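Local coordinates for protein purine nucleoside phosphorylase (Schistosoma mansoni, PDB 5TBU) that catalyses the reversible phosphorolysis of purine nucleosides such as inosine and guanosine, releasing the free base and a ribose 1-phosphate, at residues A[115-120]-A[220-225]; A[192-197]-A[216-221]. All blocks are in the same frame, centred on the assembly; numbering follows the deposited sequence.

Contact 1: A[115-120]-A[220-225]; sequences ITNLAG and GMSTVP. With HPA (hypoxanthine), chain B.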
loop_
_atom_site.group_PDB
_atom_site.type_symbol
_atom_site.label_atom_id
_atom_site.label_comp_id
_atom_site.label_asym_id
_atom_site.label_seq_id
_atom_site.Cartn_x
_atom_site.Cartn_y
_atom_site.Cartn_z
ATOM N N ILE A 115 -2.857 -24.419 -6.055
ATOM C CA ILE A 115 -3.484 -23.177 -6.495
ATOM C C ILE A 115 -3.122 -22.908 -7.951
ATOM O O ILE A 115 -1.971 -23.098 -8.361
ATOM C CB ILE A 115 -3.062 -21.983 -5.609
ATOM C CG1 ILE A 115 -3.258 -22.314 -4.127
ATOM C CG2 ILE A 115 -3.858 -20.742 -5.970
ATOM C CD1 ILE A 115 -2.784 -21.224 -3.186
ATOM N N THR A 116 -4.113 -22.470 -8.732
ATOM C CA THR A 116 -3.909 -21.987 -10.090
ATOM C C THR A 116 -4.512 -20.595 -10.222
ATOM O O THR A 116 -5.437 -20.233 -9.489
ATOM C CB THR A 116 -4.542 -22.915 -11.144
ATOM O OG1 THR A 116 -5.960 -22.980 -10.947
ATOM C CG2 THR A 116 -3.960 -24.311 -11.052
ATOM N N ASN A 117 -3.986 -19.815 -11.164
ATOM C CA ASN A 117 -4.513 -18.478 -11.403
ATOM C C ASN A 117 -4.166 -18.044 -12.820
ATOM O O ASN A 117 -3.327 -18.648 -13.493
ATOM C CB ASN A 117 -3.977 -17.468 -10.378
ATOM C CG ASN A 117 -2.461 -17.367 -10.384
ATOM O OD1 ASN A 117 -1.789 -17.895 -9.497
ATOM N ND2 ASN A 117 -1.913 -16.681 -11.381
ATOM N N LEU A 118 -4.838 -16.983 -13.262
ATOM C CA LEU A 118 -4.510 -16.285 -14.497
ATOM C C LEU A 118 -3.683 -15.051 -14.160
ATOM O O LEU A 118 -3.908 -14.406 -13.131
ATOM C CB LEU A 118 -5.776 -15.874 -15.255
ATOM C CG LEU A 118 -6.574 -16.904 -16.067
ATOM C CD1 LEU A 118 -5.680 -17.580 -17.095
ATOM C CD2 LEU A 118 -7.267 -17.934 -15.185
ATOM N N ALA A 119 -2.727 -14.722 -15.026
ATOM C CA ALA A 119 -1.841 -13.598 -14.757
ATOM C C ALA A 119 -1.203 -13.132 -16.059
ATOM O O ALA A 119 -1.354 -13.756 -17.111
ATOM C CB ALA A 119 -0.776 -13.973 -13.723
ATOM N N GLY A 120 -0.487 -12.014 -15.969
ATOM C CA GLY A 120 0.223 -11.450 -17.098
ATOM C C GLY A 120 1.721 -11.686 -17.001
ATOM O O GLY A 120 2.285 -11.759 -15.912
ATOM N N GLY A 220 -0.073 -10.734 -11.012
ATOM C CA GLY A 220 -1.465 -11.120 -10.928
ATOM C C GLY A 220 -2.114 -10.476 -9.720
ATOM O O GLY A 220 -1.470 -9.746 -8.964
ATOM N N MET A 221 -3.404 -10.765 -9.531
ATOM C CA MET A 221 -4.204 -10.085 -8.517
ATOM C C MET A 221 -4.701 -11.019 -7.414
ATOM O O MET A 221 -5.689 -10.697 -6.745
ATOM C CB MET A 221 -5.399 -9.381 -9.169
ATOM C CG MET A 221 -5.060 -8.502 -10.364
ATOM S SD MET A 221 -6.537 -7.720 -11.059
ATOM C CE MET A 221 -5.890 -7.011 -12.574
ATOM N N SER A 222 -4.044 -12.153 -7.195
ATOM C CA SER A 222 -4.553 -13.121 -6.225
ATOM C C SER A 222 -3.397 -13.981 -5.718
ATOM O O SER A 222 -2.228 -13.595 -5.819
ATOM C CB SER A 222 -5.673 -13.965 -6.860
ATOM O OG SER A 222 -5.176 -14.744 -7.936
ATOM N N THR A 223 -3.743 -15.136 -5.135
ATOM C CA THR A 223 -2.825 -16.206 -4.748
ATOM C C THR A 223 -1.985 -15.871 -3.518
ATOM O O THR A 223 -1.984 -16.635 -2.546
ATOM C CB THR A 223 -1.918 -16.583 -5.926
ATOM O OG1 THR A 223 -2.724 -17.051 -7.015
ATOM C CG2 THR A 223 -0.939 -17.675 -5.523
ATOM N N VAL A 224 -1.266 -14.744 -3.545
ATOM C CA VAL A 224 -0.356 -14.413 -2.441
ATOM C C VAL A 224 -1.060 -14.380 -1.090
ATOM O O VAL A 224 -0.495 -14.892 -0.111
ATOM C CB VAL A 224 0.415 -13.127 -2.757
ATOM C CG1 VAL A 224 1.051 -12.550 -1.503
ATOM C CG2 VAL A 224 1.487 -13.400 -3.808
ATOM N N PRO A 225 -2.264 -13.806 -0.941
ATOM C CA PRO A 225 -2.939 -13.899 0.368
ATOM C C PRO A 225 -3.172 -15.327 0.827
ATOM O O PRO A 225 -2.941 -15.635 2.004
ATOM C CB PRO A 225 -4.259 -13.153 0.134
ATOM C CG PRO A 225 -3.947 -12.189 -0.947
ATOM C CD PRO A 225 -2.984 -12.895 -1.853
HETATM N N1 HPA B . -3.318 -10.418 -18.037
HETATM C C2 HPA B . -4.064 -11.366 -17.366
HETATM N N3 HPA B . -4.197 -11.307 -15.993
HETATM C C4 HPA B . -3.593 -10.316 -15.292
HETATM C C5 HPA B . -2.837 -9.354 -15.951
HETATM C C6 HPA B . -2.700 -9.408 -17.331
HETATM O O6 HPA B . -1.971 -8.609 -17.918
HETATM N N7 HPA B . -2.360 -8.504 -15.017
HETATM C C8 HPA B . -2.803 -8.919 -13.809
HETATM N N9 HPA B . -3.557 -10.028 -13.975
HETATM O O HOH W 1 -4.643 -11.958 -11.989
HETATM O O HOH W 2 -3.275 -14.254 -10.241
#

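Contact 2: A[192-197]-A[216-221]; sequences GVYAFN and CDVVGM. With HPA (hypoxanthine), chain B.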
loop_
_atom_site.group_PDB
_atom_site.type_symbol
_atom_site.label_atom_id
_atom_site.label_comp_id
_atom_site.label_asym_id
_atom_site.label_seq_id
_atom_site.Cartn_x
_atom_site.Cartn_y
_atom_site.Cartn_z
ATOM N N GLY A 192 9.252 -18.761 -12.086
ATOM C CA GLY A 192 9.365 -17.316 -12.002
ATOM C C GLY A 192 8.864 -16.769 -10.685
ATOM O O GLY A 192 8.284 -17.483 -9.861
ATOM N N VAL A 193 9.101 -15.470 -10.507
ATOM C CA VAL A 193 8.699 -14.732 -9.317
ATOM C C VAL A 193 7.386 -14.021 -9.611
ATOM O O VAL A 193 7.246 -13.359 -10.647
ATOM C CB VAL A 193 9.787 -13.730 -8.894
ATOM C CG1 VAL A 193 9.345 -12.940 -7.673
ATOM C CG2 VAL A 193 11.098 -14.455 -8.622
ATOM N N TYR A 194 6.431 -14.148 -8.696
ATOM C CA TYR A 194 5.078 -13.640 -8.877
ATOM C C TYR A 194 4.912 -12.328 -8.120
ATOM O O TYR A 194 5.147 -12.274 -6.910
ATOM C CB TYR A 194 4.070 -14.679 -8.383
ATOM C CG TYR A 194 2.614 -14.287 -8.481
ATOM C CD1 TYR A 194 1.994 -13.574 -7.459
ATOM C CD2 TYR A 194 1.849 -14.661 -9.577
ATOM C CE1 TYR A 194 0.660 -13.225 -7.538
ATOM C CE2 TYR A 194 0.513 -14.320 -9.663
ATOM C CZ TYR A 194 -0.076 -13.603 -8.640
ATOM O OH TYR A 194 -1.405 -13.260 -8.714
ATOM N N ALA A 195 4.504 -11.277 -8.825
ATOM C CA ALA A 195 4.239 -9.987 -8.202
ATOM C C ALA A 195 2.748 -9.844 -7.925
ATOM O O ALA A 195 1.916 -10.144 -8.786
ATOM C CB ALA A 195 4.723 -8.836 -9.086
ATOM N N PHE A 196 2.417 -9.391 -6.718
ATOM C CA PHE A 196 1.031 -9.233 -6.287
ATOM C C PHE A 196 0.607 -7.785 -6.514
ATOM O O PHE A 196 1.012 -6.888 -5.766
ATOM C CB PHE A 196 0.868 -9.630 -4.820
ATOM C CG PHE A 196 -0.557 -9.592 -4.326
ATOM C CD1 PHE A 196 -1.622 -9.637 -5.213
ATOM C CD2 PHE A 196 -0.828 -9.508 -2.969
ATOM C CE1 PHE A 196 -2.928 -9.597 -4.756
ATOM C CE2 PHE A 196 -2.132 -9.469 -2.507
ATOM C CZ PHE A 196 -3.183 -9.515 -3.402
ATOM N N ASN A 197 -0.203 -7.564 -7.547
ATOM C CA ASN A 197 -0.881 -6.294 -7.780
ATOM C C ASN A 197 -2.286 -6.396 -7.199
ATOM O O ASN A 197 -3.052 -7.287 -7.582
ATOM C CB ASN A 197 -0.931 -5.969 -9.275
ATOM C CG ASN A 197 -1.831 -4.779 -9.595
ATOM O OD1 ASN A 197 -2.081 -3.922 -8.747
ATOM N ND2 ASN A 197 -2.315 -4.723 -10.833
ATOM N N CYS A 216 10.432 -8.876 -11.521
ATOM C CA CYS A 216 9.203 -9.654 -11.499
ATOM C C CYS A 216 9.030 -10.380 -12.826
ATOM O O CYS A 216 9.216 -9.790 -13.895
ATOM C CB CYS A 216 8.003 -8.748 -11.220
ATOM S SG CYS A 216 8.159 -7.749 -9.715
ATOM N N ASP A 217 8.696 -11.667 -12.758
ATOM C CA ASP A 217 8.454 -12.424 -13.977
ATOM C C ASP A 217 6.975 -12.454 -14.338
ATOM O O ASP A 217 6.622 -12.405 -15.521
ATOM C CB ASP A 217 8.986 -13.853 -13.823
ATOM C CG ASP A 217 10.476 -13.898 -13.521
ATOM O OD1 ASP A 217 11.265 -13.306 -14.289
ATOM O OD2 ASP A 217 10.858 -14.520 -12.506
ATOM N N VAL A 218 6.106 -12.531 -13.330
ATOM C CA VAL A 218 4.662 -12.624 -13.509
ATOM C C VAL A 218 3.997 -11.639 -12.553
ATOM O O VAL A 218 4.529 -11.336 -11.481
ATOM C CB VAL A 218 4.156 -14.066 -13.255
ATOM C CG1 VAL A 218 2.723 -14.223 -13.711
ATOM C CG2 VAL A 218 5.046 -15.085 -13.950
ATOM N N VAL A 219 2.831 -11.126 -12.949
ATOM C CA VAL A 219 2.043 -10.231 -12.104
ATOM C C VAL A 219 0.580 -10.658 -12.173
ATOM O O VAL A 219 0.057 -10.932 -13.258
ATOM C CB VAL A 219 2.205 -8.752 -12.516
ATOM C CG1 VAL A 219 1.866 -8.550 -13.988
ATOM C CG2 VAL A 219 1.347 -7.853 -11.633
ATOM N N GLY A 220 -0.073 -10.734 -11.012
ATOM C CA GLY A 220 -1.465 -11.120 -10.928
ATOM C C GLY A 220 -2.114 -10.476 -9.720
ATOM O O GLY A 220 -1.470 -9.746 -8.964
ATOM N N MET A 221 -3.404 -10.765 -9.531
ATOM C CA MET A 221 -4.204 -10.085 -8.517
ATOM C C MET A 221 -4.701 -11.019 -7.414
ATOM O O MET A 221 -5.689 -10.697 -6.745
ATOM C CB MET A 221 -5.399 -9.381 -9.169
ATOM C CG MET A 221 -5.060 -8.502 -10.364
ATOM S SD MET A 221 -6.537 -7.720 -11.059
ATOM C CE MET A 221 -5.890 -7.011 -12.574
HETATM N N1 HPA B . -3.318 -10.418 -18.037
HETATM C C2 HPA B . -4.064 -11.366 -17.366
HETATM N N3 HPA B . -4.197 -11.307 -15.993
HETATM C C4 HPA B . -3.593 -10.316 -15.292
HETATM C C5 HPA B . -2.837 -9.354 -15.951
HETATM C C6 HPA B . -2.700 -9.408 -17.331
HETATM O O6 HPA B . -1.971 -8.609 -17.918
HETATM N N7 HPA B . -2.360 -8.504 -15.017
HETATM C C8 HPA B . -2.803 -8.919 -13.809
HETATM N N9 HPA B . -3.557 -10.028 -13.975
#

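Contact 1: A[115-120]-A[220-225]
A119 and G220 bring the two chains to within 4.6 Å, CA to CA; the chains are nearly antiparallel, and they spread from there until the CA atoms of I115 and T223 stand 7.2 Å from each other. In this phosphorylase-superfamily fold, strand 112-121 and the short strand 218-220 are antiparallel neighbours in the central mixed sheet, and the chain that leaves G220 for helix 224-232 peels away from that partner. Polar groups and water occupy the widening gap. N117 reaches across it, and T223 OG1 donates to N117 OD1 over 2.8 Å. The hydroxyl approaches from above the amide plane, 49° out of it, and the two side chains cross at about a right angle. On the other arm of the amide, ND2 is bonded to S241, so both ends of N117 are engaged and its rotation is probably fixed. T223 OG1 is also hydrogen-bonded to R86 NH2, from a loop. In T223 a chi1 of -61° sets OG1 beside the backbone N, facing N117, with CG2 anti to that N. At the closed end, A119 CB rests on G220 CA at 4.1 Å, where a residue without a side chain lets the strands come close. Beside this pair lies hypoxanthine, with M221 CE 3.8 Å from its C8. L118 O receives a proton from each of two waters: one is held by S222 OG, and the other accepts from M221 N at 3.0 Å.

Contact 2: A[192-197]-A[216-221]
Y194 lays its phenol along G220, filling the hollow that the missing side chain leaves: OH comes to 3.1 Å from G220 CA, and CZ lies 3.7 Å from the same atom. The ring stands obliquely over the backbone, with CG anti to the backbone N (chi1 179°), and this carries it along the neighbouring strand until its hydroxyl meets S222 N just beyond. V218 CG1 comes obliquely to the ring, 4.2 Å from CD2. On the opposite face of the sheet, A195 CB is a small bump set between C216 SG, at 3.7 Å, and the CB of V219, while V219 CG2 leans on N197 CB. The two strands belong to one beta-alpha-beta unit, strand 189-196, helix 205-213 and strand 218-220, and lie parallel in the sheet, their short axes inclined by 30°. Backbone bonds alternate between them, A195 N giving to V218 O and A195 O receiving G220 N. The pairing runs on one residue past strand 189-196, where N197 N gives to G220 O. There F196 turns the edge of its ring to the chain, G220 O lying in the ring plane and CE1 approaching M221 C at 3.5 Å. N197 sends its amide onward to E203, a residue that also bonds hypoxanthine. At the other end G192, lacking a side chain, makes room for D217, whose OD2 sits 3.2 Å from G192 CA and takes the V193 N-H through its anti lone pair (2.8 Å, 161°). V193 O in turn is gripped by two donors, the N-H groups of D217 and V218.

Both contacts are buried and meet at the end of strand 218-220: contact 1 pairs G220 and the loop after it with antiparallel strand 112-121, contact 2 the strand itself with parallel strand 189-196. Contact 1 lies deeper, its centre about 6 Å from the chain's centre, against about 13 Å for contact 2. It is smaller and leans on polar side chains and water where the loop after G220 leaves the strand, whereas contact 2 is a larger interface of backbone hydrogen bonds, with apolar side chains on its faces. A probable hydrogen bond from G120 N to V219 O, at 3.0 Å, joins them directly. Hypoxanthine touches both, so the strand they share forms part of the base pocket.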